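Local coordinates for protein thiol-activated cytolysin (Desulfobulbus propionicus, PDB 6NAL) that probably forms pores in target membranes as a member, from a Gram-negative bacterium, of the thiol-activated (cholesterol-dependent) cytolysin family of toxins, at residues A36-D41 with I387-G392; I46-E51 with E358-Y363; T71-L76 with Y198-E203; V98-D103 with I110-V115. All blocks are in the same frame, centred on the assembly; numbering follows the deposited sequence.

Contact 1 of 4, residues A36-D41 with I387-G392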
loop_
_atom_site.group_PDB
_atom_site.type_symbol
_atom_site.label_atom_id
_atom_site.label_comp_id
_atom_site.label_asym_id
_atom_site.label_seq_id
_atom_site.Cartn_x
_atom_site.Cartn_y
_atom_site.Cartn_z
ATOM N N ALA A 36 9.201 1.659 -8.785
ATOM C CA ALA A 36 9.092 0.327 -8.229
ATOM C C ALA A 36 9.928 -0.650 -9.038
ATOM O O ALA A 36 10.047 -0.535 -10.262
ATOM C CB ALA A 36 7.640 -0.108 -8.227
ATOM N N GLU A 37 10.493 -1.636 -8.341
ATOM C CA GLU A 37 11.302 -2.651 -8.994
ATOM C C GLU A 37 10.923 -4.041 -8.499
ATOM O O GLU A 37 10.356 -4.222 -7.423
ATOM C CB GLU A 37 12.805 -2.438 -8.794
ATOM C CG GLU A 37 13.174 -1.863 -7.475
ATOM C CD GLU A 37 14.600 -1.364 -7.438
ATOM O OE1 GLU A 37 15.279 -1.544 -6.391
ATOM O OE2 GLU A 37 15.036 -0.812 -8.467
ATOM N N GLU A 38 11.240 -5.036 -9.315
ATOM C CA GLU A 38 10.695 -6.361 -9.136
ATOM C C GLU A 38 11.767 -7.393 -9.418
ATOM O O GLU A 38 12.740 -7.143 -10.133
ATOM C CB GLU A 38 9.481 -6.572 -10.067
ATOM C CG GLU A 38 9.831 -6.591 -11.621
ATOM C CD GLU A 38 8.674 -7.198 -12.517
ATOM O OE1 GLU A 38 7.495 -7.064 -12.154
ATOM O OE2 GLU A 38 8.939 -7.804 -13.577
ATOM N N ARG A 39 11.555 -8.567 -8.853
ATOM C CA ARG A 39 12.304 -9.741 -9.244
ATOM C C ARG A 39 11.562 -10.968 -8.748
ATOM O O ARG A 39 10.626 -10.890 -7.943
ATOM C CB ARG A 39 13.728 -9.714 -8.678
ATOM C CG ARG A 39 13.772 -9.832 -7.192
ATOM C CD ARG A 39 15.156 -9.485 -6.623
ATOM N NE ARG A 39 15.072 -9.436 -5.165
ATOM C CZ ARG A 39 15.123 -10.521 -4.407
ATOM N NH1 ARG A 39 15.298 -11.704 -4.990
ATOM N NH2 ARG A 39 15.023 -10.412 -3.087
ATOM N N PHE A 40 12.041 -12.104 -9.213
ATOM C CA PHE A 40 11.553 -13.402 -8.799
ATOM C C PHE A 40 12.607 -14.178 -8.045
ATOM O O PHE A 40 13.774 -14.208 -8.446
ATOM C CB PHE A 40 11.153 -14.234 -10.003
ATOM C CG PHE A 40 9.919 -13.774 -10.650
ATOM C CD1 PHE A 40 8.699 -14.260 -10.232
ATOM C CD2 PHE A 40 9.976 -12.845 -11.670
ATOM C CE1 PHE A 40 7.529 -13.828 -10.844
ATOM C CE2 PHE A 40 8.819 -12.398 -12.273
ATOM C CZ PHE A 40 7.588 -12.904 -11.872
ATOM N N ASP A 41 12.171 -14.858 -6.997
ATOM C CA ASP A 41 12.964 -15.863 -6.290
ATOM C C ASP A 41 12.194 -17.178 -6.463
ATOM O O ASP A 41 11.393 -17.564 -5.606
ATOM C CB ASP A 41 13.170 -15.492 -4.826
ATOM C CG ASP A 41 13.733 -16.652 -4.003
ATOM O OD1 ASP A 41 14.084 -17.698 -4.622
ATOM O OD2 ASP A 41 13.829 -16.503 -2.751
ATOM N N ILE A 387 1.027 -9.357 -13.215
ATOM C CA ILE A 387 1.476 -8.017 -12.891
ATOM C C ILE A 387 2.955 -7.922 -13.177
ATOM O O ILE A 387 3.721 -8.838 -12.887
ATOM C CB ILE A 387 1.154 -7.692 -11.428
ATOM C CG1 ILE A 387 -0.256 -7.109 -11.326
ATOM C CG2 ILE A 387 2.065 -6.650 -10.865
ATOM C CD1 ILE A 387 -1.277 -7.893 -12.150
ATOM N N SER A 388 3.355 -6.803 -13.752
ATOM C CA SER A 388 4.745 -6.530 -14.068
ATOM C C SER A 388 5.020 -5.046 -13.802
ATOM O O SER A 388 4.128 -4.201 -13.911
ATOM C CB SER A 388 5.016 -6.971 -15.516
ATOM O OG SER A 388 6.390 -7.157 -15.704
ATOM N N TYR A 389 6.237 -4.731 -13.372
ATOM C CA TYR A 389 6.681 -3.338 -13.281
ATOM C C TYR A 389 7.823 -3.157 -14.260
ATOM O O TYR A 389 8.852 -3.815 -14.135
ATOM C CB TYR A 389 7.114 -2.944 -11.885
ATOM C CG TYR A 389 5.965 -2.931 -10.907
ATOM C CD1 TYR A 389 5.272 -1.786 -10.639
ATOM C CD2 TYR A 389 5.598 -4.085 -10.234
ATOM C CE1 TYR A 389 4.248 -1.782 -9.693
ATOM C CE2 TYR A 389 4.577 -4.099 -9.303
ATOM C CZ TYR A 389 3.906 -2.943 -9.036
ATOM O OH TYR A 389 2.861 -2.969 -8.137
ATOM N N GLU A 390 7.628 -2.279 -15.231
ATOM C CA GLU A 390 8.535 -2.119 -16.358
ATOM C C GLU A 390 8.738 -0.615 -16.452
ATOM O O GLU A 390 7.849 0.101 -16.924
ATOM C CB GLU A 390 7.961 -2.698 -17.653
ATOM C CG GLU A 390 7.421 -4.125 -17.503
ATOM C CD GLU A 390 7.164 -4.869 -18.823
ATOM O OE1 GLU A 390 7.521 -6.061 -18.864
ATOM O OE2 GLU A 390 6.590 -4.306 -19.798
ATOM N N ASN A 391 9.906 -0.157 -16.000
ATOM C CA ASN A 391 10.170 1.260 -15.741
ATOM C C ASN A 391 9.179 1.713 -14.667
ATOM O O ASN A 391 8.996 0.996 -13.660
ATOM C CB ASN A 391 10.127 1.987 -17.083
ATOM C CG ASN A 391 11.270 1.531 -18.029
ATOM O OD1 ASN A 391 11.122 0.574 -18.799
ATOM N ND2 ASN A 391 12.416 2.209 -17.946
ATOM N N GLY A 392 8.528 2.862 -14.819
ATOM C CA GLY A 392 7.598 3.300 -13.795
ATOM C C GLY A 392 6.141 3.058 -14.125
ATOM O O GLY A 392 5.301 3.951 -13.980
#
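A36 opens the contact by setting its methyl group obliquely against the ring of Y389, with A36 CB 3.8 Å from Y389 CD1. Two residues further along, E38 supplies the polar half. Its CG sits between the backbone N and the carbonyl carbon (chi1 67°), and from there the chain runs extended, which carries the carboxylate across to the end of strand 378-389. There E38 OE1 accepts the backbone N-H of Y389 at 2.9 Å from Y389 N. The bond is fairly straight (158° at the hydrogen), yet the donor arrives from well above the carboxylate plane, 68° out of it. E38 OE1 also lies at the edge of the Y389 ring, 4.0 Å from Y389 CD2, and bonds the hydroxyl of Y45. The other oxygen, E38 OE2, has a weak bond from S388 OG at 3.4 Å. Beyond E38 the strand turns to other partners: F40 makes a cation-pi contact with R419, and D41 a salt bridge to R362. The two strands belong to different sheets, the second being part of the C-terminal beta sandwich. E38 thus supplies the polar link between two sheets that share no backbone ladder here, and its donors from Y389, S388 and Y45 would be expected to favour the charged carboxylate at this junction.

Contact 2 of 4, residues I46-E51 with E358-Y363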
loop_
_atom_site.group_PDB
_atom_site.type_symbol
_atom_site.label_atom_id
_atom_site.label_comp_id
_atom_site.label_asym_id
_atom_site.label_seq_id
_atom_site.Cartn_x
_atom_site.Cartn_y
_atom_site.Cartn_z
ATOM N N ILE A 46 8.776 -10.581 -5.876
ATOM C CA ILE A 46 9.290 -9.674 -4.859
ATOM C C ILE A 46 9.217 -8.287 -5.442
ATOM O O ILE A 46 9.868 -8.004 -6.447
ATOM C CB ILE A 46 10.715 -10.042 -4.427
ATOM C CG1 ILE A 46 10.692 -11.448 -3.811
ATOM C CG2 ILE A 46 11.194 -9.044 -3.435
ATOM C CD1 ILE A 46 12.002 -12.137 -3.755
ATOM N N VAL A 47 8.403 -7.430 -4.852
ATOM C CA VAL A 47 8.237 -6.066 -5.330
ATOM C C VAL A 47 8.788 -5.108 -4.276
ATOM O O VAL A 47 8.401 -5.172 -3.098
ATOM C CB VAL A 47 6.765 -5.750 -5.627
ATOM C CG1 VAL A 47 6.604 -4.297 -6.073
ATOM C CG2 VAL A 47 6.196 -6.682 -6.667
HETATM N N MSE A 48 9.634 -4.186 -4.721
HETATM C CA MSE A 48 10.240 -3.226 -3.833
HETATM C C MSE A 48 9.843 -1.837 -4.275
HETATM O O MSE A 48 10.129 -1.410 -5.378
HETATM C CB MSE A 48 11.751 -3.360 -3.789
HETATM C CG MSE A 48 12.371 -2.280 -2.869
HETATM SE SE MSE A 48 14.003 -2.764 -1.938
HETATM C CE MSE A 48 14.884 -1.049 -2.115
ATOM N N THR A 49 9.180 -1.122 -3.377
ATOM C CA THR A 49 8.711 0.235 -3.612
ATOM C C THR A 49 9.461 1.191 -2.675
ATOM O O THR A 49 9.895 0.804 -1.588
ATOM C CB THR A 49 7.187 0.298 -3.421
ATOM O OG1 THR A 49 6.715 1.588 -3.826
ATOM C CG2 THR A 49 6.772 0.002 -1.976
ATOM N N ARG A 50 9.662 2.433 -3.114
ATOM C CA ARG A 50 10.464 3.390 -2.375
ATOM C C ARG A 50 9.686 4.674 -2.231
ATOM O O ARG A 50 8.973 5.100 -3.134
ATOM C CB ARG A 50 11.810 3.652 -3.052
ATOM C CG ARG A 50 12.787 2.481 -2.873
ATOM C CD ARG A 50 14.069 2.660 -3.669
ATOM N NE ARG A 50 13.733 2.909 -5.058
ATOM C CZ ARG A 50 14.602 3.171 -6.015
ATOM N NH1 ARG A 50 15.904 3.230 -5.765
ATOM N NH2 ARG A 50 14.147 3.369 -7.233
ATOM N N GLU A 51 9.833 5.283 -1.075
ATOM C CA GLU A 51 9.104 6.492 -0.753
ATOM C C GLU A 51 10.025 7.448 -0.012
ATOM O O GLU A 51 10.777 7.049 0.883
ATOM C CB GLU A 51 7.902 6.185 0.104
ATOM C CG GLU A 51 6.817 7.218 0.045
ATOM C CD GLU A 51 5.701 6.889 1.057
ATOM O OE1 GLU A 51 5.835 5.896 1.844
ATOM O OE2 GLU A 51 4.691 7.635 1.066
ATOM N N GLU A 358 12.138 2.044 2.160
ATOM C CA GLU A 358 11.974 0.974 1.172
ATOM C C GLU A 358 11.039 -0.125 1.663
ATOM O O GLU A 358 11.281 -0.730 2.704
ATOM C CB GLU A 358 13.320 0.355 0.825
ATOM C CG GLU A 358 14.337 1.405 0.487
ATOM C CD GLU A 358 15.711 0.815 0.202
ATOM O OE1 GLU A 358 16.382 1.283 -0.765
ATOM O OE2 GLU A 358 16.060 -0.180 0.890
ATOM N N LYS A 359 9.973 -0.380 0.917
ATOM C CA LYS A 359 8.993 -1.403 1.270
ATOM C C LYS A 359 9.129 -2.537 0.265
ATOM O O LYS A 359 9.070 -2.312 -0.940
ATOM C CB LYS A 359 7.560 -0.865 1.277
ATOM C CG LYS A 359 6.538 -1.979 1.555
ATOM C CD LYS A 359 5.114 -1.488 1.435
ATOM C CE LYS A 359 4.112 -2.494 2.006
ATOM N NZ LYS A 359 4.722 -3.700 2.661
ATOM N N THR A 360 9.380 -3.724 0.769
ATOM C CA THR A 360 9.465 -4.960 0.023
ATOM C C THR A 360 8.250 -5.796 0.405
ATOM O O THR A 360 7.926 -5.896 1.591
ATOM C CB THR A 360 10.751 -5.685 0.387
ATOM O OG1 THR A 360 11.898 -4.897 0.017
ATOM C CG2 THR A 360 10.772 -7.029 -0.300
ATOM N N GLU A 361 7.536 -6.321 -0.599
ATOM C CA GLU A 361 6.476 -7.303 -0.410
ATOM C C GLU A 361 6.831 -8.564 -1.174
ATOM O O GLU A 361 7.304 -8.497 -2.311
ATOM C CB GLU A 361 5.103 -6.813 -0.903
ATOM C CG GLU A 361 4.509 -5.705 -0.044
ATOM C CD GLU A 361 3.601 -6.231 1.075
ATOM O OE1 GLU A 361 3.923 -6.010 2.281
ATOM O OE2 GLU A 361 2.559 -6.847 0.733
ATOM N N ARG A 362 6.620 -9.703 -0.542
ATOM C CA ARG A 362 6.841 -11.003 -1.148
ATOM C C ARG A 362 5.473 -11.640 -1.354
ATOM O O ARG A 362 4.659 -11.695 -0.428
ATOM C CB ARG A 362 7.756 -11.876 -0.277
ATOM C CG ARG A 362 9.141 -11.255 0.051
ATOM C CD ARG A 362 10.017 -12.132 0.983
ATOM N NE ARG A 362 10.356 -13.408 0.346
ATOM C CZ ARG A 362 11.474 -13.633 -0.333
ATOM N NH1 ARG A 362 12.386 -12.669 -0.444
ATOM N NH2 ARG A 362 11.685 -14.823 -0.899
ATOM N N TYR A 363 5.211 -12.060 -2.579
ATOM C CA TYR A 363 3.952 -12.691 -2.968
ATOM C C TYR A 363 4.310 -14.094 -3.438
ATOM O O TYR A 363 5.067 -14.263 -4.406
ATOM C CB TYR A 363 3.249 -11.902 -4.062
ATOM C CG TYR A 363 2.972 -10.474 -3.734
ATOM C CD1 TYR A 363 1.771 -10.114 -3.142
ATOM C CD2 TYR A 363 3.895 -9.473 -4.048
ATOM C CE1 TYR A 363 1.476 -8.805 -2.852
ATOM C CE2 TYR A 363 3.606 -8.134 -3.759
ATOM C CZ TYR A 363 2.380 -7.821 -3.149
ATOM O OH TYR A 363 2.036 -6.531 -2.846
#
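I46 and R362 run side by side on one face of an antiparallel strand pair. A bend at chi3 (64°) brings the R362 guanidinium over the isoleucine, so that I46 CD1 lies beneath one of its faces, 3.4 Å from R362 NH1. On the same face I46 CG2 meets T360 CG2 at 3.8 Å. The M48 chain, a selenomethionine, is bent at chi2 and chi3, and its SE passes 3.6 Å from T360 OG1. The M48 methyl is modelled so close to the E358 carboxylate that its placement is doubtful. R50 and E358 lie alongside each other through their aliphatic parts, CG to CG 3.9 Å, with their charged atoms not in contact. On the opposite face T49 turns OG1 anti to the backbone N (chi1 -172°), which sets T49 CG2 tightly on K359 CB (3.5 Å), and V47 CG2 reaches diagonally to Y363 CE2. Between the two faces, four near-straight backbone bonds join V47 with E361 and T49 with K359. Strand 44-59 is flanked on its other edge by strand 37-41, through backbone bonds of I46 to R39 and M48 to E37. The far edge of strand 349-372 meets the start of helix 254-264, where T255 OG1 bonds T360 N.

Contact 3 of 4, residues T71-L76 with Y198-E203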
loop_
_atom_site.group_PDB
_atom_site.type_symbol
_atom_site.label_atom_id
_atom_site.label_comp_id
_atom_site.label_asym_id
_atom_site.label_seq_id
_atom_site.Cartn_x
_atom_site.Cartn_y
_atom_site.Cartn_z
ATOM N N THR A 71 30.103 20.509 29.739
ATOM C CA THR A 71 28.657 20.516 29.651
ATOM C C THR A 71 28.043 20.107 30.962
ATOM O O THR A 71 27.049 19.371 31.007
ATOM C CB THR A 71 28.146 19.572 28.573
ATOM O OG1 THR A 71 28.663 18.270 28.831
ATOM C CG2 THR A 71 28.574 19.966 27.240
ATOM N N TYR A 72 28.647 20.512 32.022
ATOM C CA TYR A 72 28.164 20.245 33.368
ATOM C C TYR A 72 27.156 21.306 33.782
ATOM O O TYR A 72 27.089 22.413 33.204
ATOM C CB TYR A 72 29.346 20.207 34.365
ATOM C CG TYR A 72 30.180 21.490 34.323
ATOM C CD1 TYR A 72 31.209 21.643 33.397
ATOM C CD2 TYR A 72 29.897 22.566 35.156
ATOM C CE1 TYR A 72 31.966 22.828 33.324
ATOM C CE2 TYR A 72 30.618 23.747 35.066
ATOM C CZ TYR A 72 31.652 23.859 34.145
ATOM O OH TYR A 72 32.395 24.986 34.038
ATOM N N PRO A 73 26.364 21.009 34.798
ATOM C CA PRO A 73 25.340 21.964 35.212
ATOM C C PRO A 73 25.988 23.271 35.625
ATOM O O PRO A 73 26.911 23.289 36.436
ATOM C CB PRO A 73 24.641 21.267 36.395
ATOM C CG PRO A 73 24.947 19.843 36.230
ATOM C CD PRO A 73 26.240 19.699 35.457
ATOM N N GLY A 74 25.475 24.370 35.089
ATOM C CA GLY A 74 26.033 25.669 35.351
ATOM C C GLY A 74 27.205 26.052 34.479
ATOM O O GLY A 74 27.778 27.140 34.678
ATOM N N ALA A 75 27.598 25.208 33.530
ATOM C CA ALA A 75 28.608 25.657 32.566
ATOM C C ALA A 75 28.036 26.779 31.708
ATOM O O ALA A 75 26.814 26.996 31.662
ATOM C CB ALA A 75 29.081 24.510 31.664
ATOM N N LEU A 76 28.932 27.515 31.042
ATOM C CA LEU A 76 28.551 28.493 30.029
ATOM C C LEU A 76 29.151 28.094 28.691
ATOM O O LEU A 76 30.239 27.504 28.626
ATOM C CB LEU A 76 29.008 29.864 30.394
ATOM C CG LEU A 76 28.308 30.478 31.602
ATOM C CD1 LEU A 76 29.027 31.840 31.803
ATOM C CD2 LEU A 76 26.846 30.665 31.427
ATOM N N TYR A 198 19.410 9.946 38.018
ATOM C CA TYR A 198 19.156 11.231 38.652
ATOM C C TYR A 198 19.458 12.397 37.708
ATOM O O TYR A 198 20.098 12.239 36.668
ATOM C CB TYR A 198 20.001 11.403 39.919
ATOM C CG TYR A 198 21.499 11.258 39.674
ATOM C CD1 TYR A 198 22.104 10.011 39.691
ATOM C CD2 TYR A 198 22.326 12.378 39.409
ATOM C CE1 TYR A 198 23.482 9.880 39.491
ATOM C CE2 TYR A 198 23.674 12.227 39.204
ATOM C CZ TYR A 198 24.232 10.979 39.271
ATOM O OH TYR A 198 25.567 10.814 39.039
ATOM N N SER A 199 19.055 13.597 38.139
ATOM C CA SER A 199 19.316 14.822 37.402
ATOM C C SER A 199 19.995 15.874 38.284
ATOM O O SER A 199 19.905 15.846 39.512
ATOM C CB SER A 199 18.022 15.403 36.827
ATOM O OG SER A 199 17.492 14.558 35.832
ATOM N N VAL A 200 20.686 16.811 37.626
ATOM C CA VAL A 200 21.306 17.945 38.289
ATOM C C VAL A 200 21.007 19.206 37.494
ATOM O O VAL A 200 21.353 19.297 36.306
ATOM C CB VAL A 200 22.822 17.790 38.462
ATOM C CG1 VAL A 200 23.328 19.017 39.200
ATOM C CG2 VAL A 200 23.201 16.495 39.177
ATOM N N SER A 201 20.410 20.197 38.158
ATOM C CA SER A 201 20.012 21.444 37.536
ATOM C C SER A 201 20.793 22.589 38.170
ATOM O O SER A 201 21.460 22.428 39.201
ATOM C CB SER A 201 18.499 21.636 37.681
ATOM O OG SER A 201 18.149 21.759 39.047
ATOM N N ALA A 202 20.719 23.747 37.534
ATOM C CA ALA A 202 21.400 24.937 38.024
ATOM C C ALA A 202 20.521 26.139 37.734
ATOM O O ALA A 202 19.931 26.221 36.657
ATOM C CB ALA A 202 22.771 25.077 37.370
ATOM N N GLU A 203 20.386 27.039 38.710
ATOM C CA GLU A 203 19.508 28.201 38.581
ATOM C C GLU A 203 20.272 29.357 37.945
ATOM O O GLU A 203 21.383 29.683 38.362
ATOM C CB GLU A 203 18.940 28.600 39.947
ATOM C CG GLU A 203 19.725 29.660 40.720
ATOM C CD GLU A 203 19.222 29.869 42.165
ATOM O OE1 GLU A 203 18.209 29.232 42.558
ATOM O OE2 GLU A 203 19.862 30.664 42.903
#
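P73 and G74 form the middle of a type II beta turn, Y72 to A75, that rests on V200 and A202 of strand 187-202 without a hydrogen bond between the two segments. The turn is closed from within by A75 N to Y72 O at 2.9 Å, and G74 takes the positive phi (84°) that its position in such a turn requires. The proline ring does most of the touching. Its CG meets V200 CG1 at 3.5 Å, a tight carbon pair, and the two side chains cross at about a right angle. V200 turns that methyl anti to its own backbone nitrogen (chi1 -178°), beside the carbonyl carbon, and P73 CG lies 3.6 Å from V200 O as well. One turn residue later the packing passes from ring to backbone: A202 CB lies 3.6 Å from G74 N, and it lies 4.4 Å from P73 CB. This is plain apolar packing of a Pro-Gly turn against the large antiparallel sheet of the thiol-activated cytolysin region, in which strand 187-202 pairs with strands 98-103 and 232-250. The turn is also tied to the latter strand, since G74 and A75 share backbone bonds with V235. P73 additionally touches V238, Y240 and, in helix 118-133, V121. Within the turn, A75 CB sits over the centre of the Y72 ring, 3.6 Å above its plane.

Contact 4 of 4, residues V98-D103 with I110-V115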
loop_
_atom_site.group_PDB
_atom_site.type_symbol
_atom_site.label_atom_id
_atom_site.label_comp_id
_atom_site.label_asym_id
_atom_site.label_seq_id
_atom_site.Cartn_x
_atom_site.Cartn_y
_atom_site.Cartn_z
ATOM N N VAL A 98 26.738 29.892 42.029
ATOM C CA VAL A 98 25.459 29.492 41.453
ATOM C C VAL A 98 24.867 28.371 42.289
ATOM O O VAL A 98 25.590 27.509 42.798
ATOM C CB VAL A 98 25.617 29.010 39.994
ATOM C CG1 VAL A 98 24.389 28.213 39.549
ATOM C CG2 VAL A 98 25.838 30.154 39.073
ATOM N N ASN A 99 23.541 28.351 42.395
ATOM C CA ASN A 99 22.871 27.271 43.108
ATOM C C ASN A 99 22.731 26.048 42.211
ATOM O O ASN A 99 22.131 26.116 41.132
ATOM C CB ASN A 99 21.508 27.708 43.623
ATOM C CG ASN A 99 21.571 28.217 45.048
ATOM O OD1 ASN A 99 21.828 29.396 45.273
ATOM N ND2 ASN A 99 21.360 27.324 46.021
ATOM N N ILE A 100 23.306 24.939 42.668
ATOM C CA ILE A 100 23.298 23.656 41.986
ATOM C C ILE A 100 22.405 22.740 42.804
ATOM O O ILE A 100 22.543 22.673 44.029
ATOM C CB ILE A 100 24.717 23.082 41.883
ATOM C CG1 ILE A 100 25.631 24.037 41.104
ATOM C CG2 ILE A 100 24.701 21.693 41.266
ATOM C CD1 ILE A 100 25.329 24.107 39.643
ATOM N N THR A 101 21.466 22.071 42.150
ATOM C CA THR A 101 20.493 21.233 42.845
ATOM C C THR A 101 20.529 19.831 42.253
ATOM O O THR A 101 20.448 19.667 41.036
ATOM C CB THR A 101 19.085 21.837 42.724
ATOM O OG1 THR A 101 19.081 23.133 43.343
ATOM C CG2 THR A 101 18.031 20.932 43.331
ATOM N N VAL A 102 20.724 18.842 43.114
ATOM C CA VAL A 102 20.708 17.440 42.743
ATOM C C VAL A 102 19.325 16.908 43.043
ATOM O O VAL A 102 18.873 16.988 44.180
ATOM C CB VAL A 102 21.742 16.626 43.530
ATOM C CG1 VAL A 102 21.699 15.206 43.102
ATOM C CG2 VAL A 102 23.105 17.237 43.376
ATOM N N ASP A 103 18.682 16.326 42.054
ATOM C CA ASP A 103 17.357 15.760 42.234
ATOM C C ASP A 103 17.490 14.248 42.263
ATOM O O ASP A 103 17.649 13.621 41.208
ATOM C CB ASP A 103 16.412 16.182 41.123
ATOM C CG ASP A 103 15.126 15.363 41.138
ATOM O OD1 ASP A 103 14.618 15.109 42.271
ATOM O OD2 ASP A 103 14.649 14.948 40.036
ATOM N N ILE A 110 18.532 18.347 47.413
ATOM C CA ILE A 110 19.620 18.989 48.151
ATOM C C ILE A 110 20.335 19.923 47.181
ATOM O O ILE A 110 20.634 19.532 46.041
ATOM C CB ILE A 110 20.598 17.947 48.742
ATOM C CG1 ILE A 110 19.934 17.091 49.829
ATOM C CG2 ILE A 110 21.807 18.641 49.321
ATOM C CD1 ILE A 110 20.786 15.966 50.387
ATOM N N SER A 111 20.611 21.149 47.612
ATOM C CA SER A 111 21.372 22.063 46.781
ATOM C C SER A 111 22.627 22.594 47.490
ATOM O O SER A 111 22.856 22.428 48.691
ATOM C CB SER A 111 20.475 23.211 46.251
ATOM O OG SER A 111 19.981 24.085 47.242
ATOM N N PHE A 112 23.492 23.179 46.686
ATOM C CA PHE A 112 24.770 23.670 47.141
ATOM C C PHE A 112 25.151 24.786 46.187
ATOM O O PHE A 112 24.715 24.818 45.032
ATOM C CB PHE A 112 25.793 22.541 47.230
ATOM C CG PHE A 112 26.228 22.020 45.942
ATOM C CD1 PHE A 112 25.664 20.872 45.432
ATOM C CD2 PHE A 112 27.218 22.659 45.235
ATOM C CE1 PHE A 112 26.067 20.365 44.222
ATOM C CE2 PHE A 112 27.638 22.164 44.000
ATOM C CZ PHE A 112 27.065 21.021 43.495
ATOM N N LYS A 113 25.856 25.765 46.728
ATOM C CA LYS A 113 26.209 26.979 46.016
ATOM C C LYS A 113 27.713 26.934 45.837
ATOM O O LYS A 113 28.438 26.762 46.809
ATOM C CB LYS A 113 25.766 28.218 46.794
ATOM C CG LYS A 113 25.362 29.414 45.944
ATOM C CD LYS A 113 25.127 30.619 46.845
ATOM C CE LYS A 113 23.739 31.233 46.647
ATOM N NZ LYS A 113 23.495 31.683 45.232
ATOM N N VAL A 114 28.188 27.052 44.608
ATOM C CA VAL A 114 29.618 27.111 44.336
ATOM C C VAL A 114 29.833 27.837 43.014
ATOM O O VAL A 114 28.900 28.038 42.218
ATOM C CB VAL A 114 30.270 25.713 44.294
ATOM C CG1 VAL A 114 29.663 24.874 43.204
ATOM C CG2 VAL A 114 31.775 25.854 44.085
ATOM N N VAL A 115 31.073 28.236 42.770
ATOM C CA VAL A 115 31.411 28.798 41.462
ATOM C C VAL A 115 31.365 27.680 40.425
ATOM O O VAL A 115 32.067 26.671 40.577
ATOM C CB VAL A 115 32.780 29.500 41.479
ATOM C CG1 VAL A 115 32.787 30.580 42.566
ATOM C CG2 VAL A 115 33.886 28.512 41.688
#
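F112 and I100, a hydrogen-bonded pair of the hairpin, give the contact its apolar face. With CG held between the backbone N and the carbonyl carbon (chi1 70°), the F112 ring leans across the ladder over I100. I100 CB lies over the ring face, 3.8 Å from its centroid and 21° off the normal, a CH-pi contact. The branch methyl I100 CG2 sits nearer the rim, by F112 CZ, in a very close approach. V102 CG2 lies at the ring edge, 4.4 Å from F112 CE1, so the ring spans from its own pair to the next residue pair on the same face, V102 with I110. Below this pair the backbone is joined both ways: I100 N reaches F112 O at 2.8 Å in an almost straight bond, and F112 N returns to I100 O at 2.9 Å. On the other face N99 meets K113. N99 OD1 receives a weak bond from K113 NZ (2.8 Å), for which the lysine chain folds at chi3 and chi4 and crosses the asparagine. At the open end of the hairpin V98 and V114 exchange backbone bonds. In the fold, strand 98-103 lies between its hairpin partner and strand 187-202, with backbone bonds from N99 to E203, T101 to S201 and D103 to S199. Helix 118-133 packs on the apolar face, where I128 touches V102, I110 and F112.

How the contacts relate
Read from the N terminus, the chain lays down the first segments of contacts 1, 2, 3 and 4 in turn and then closes them in reverse. Contact 4 shuts first, as a local hairpin; 198-203 closes contact 3, 358-363 contact 2 and 387-392 contact 1, so all four nest and none cross. Contacts 1 and 2, centres about 10 Å apart, adjoin because strands 37-41 and 44-59 are neighbours in one sheet; contact 2 pairs two strands within that sheet, and contact 1 links its edge to the C-terminal sandwich. Contacts 3 and 4 adjoin through strands 187-202 and 98-103 on the far side of the chain's centre; the centres of contacts 2 and 3 are about 48 Å apart.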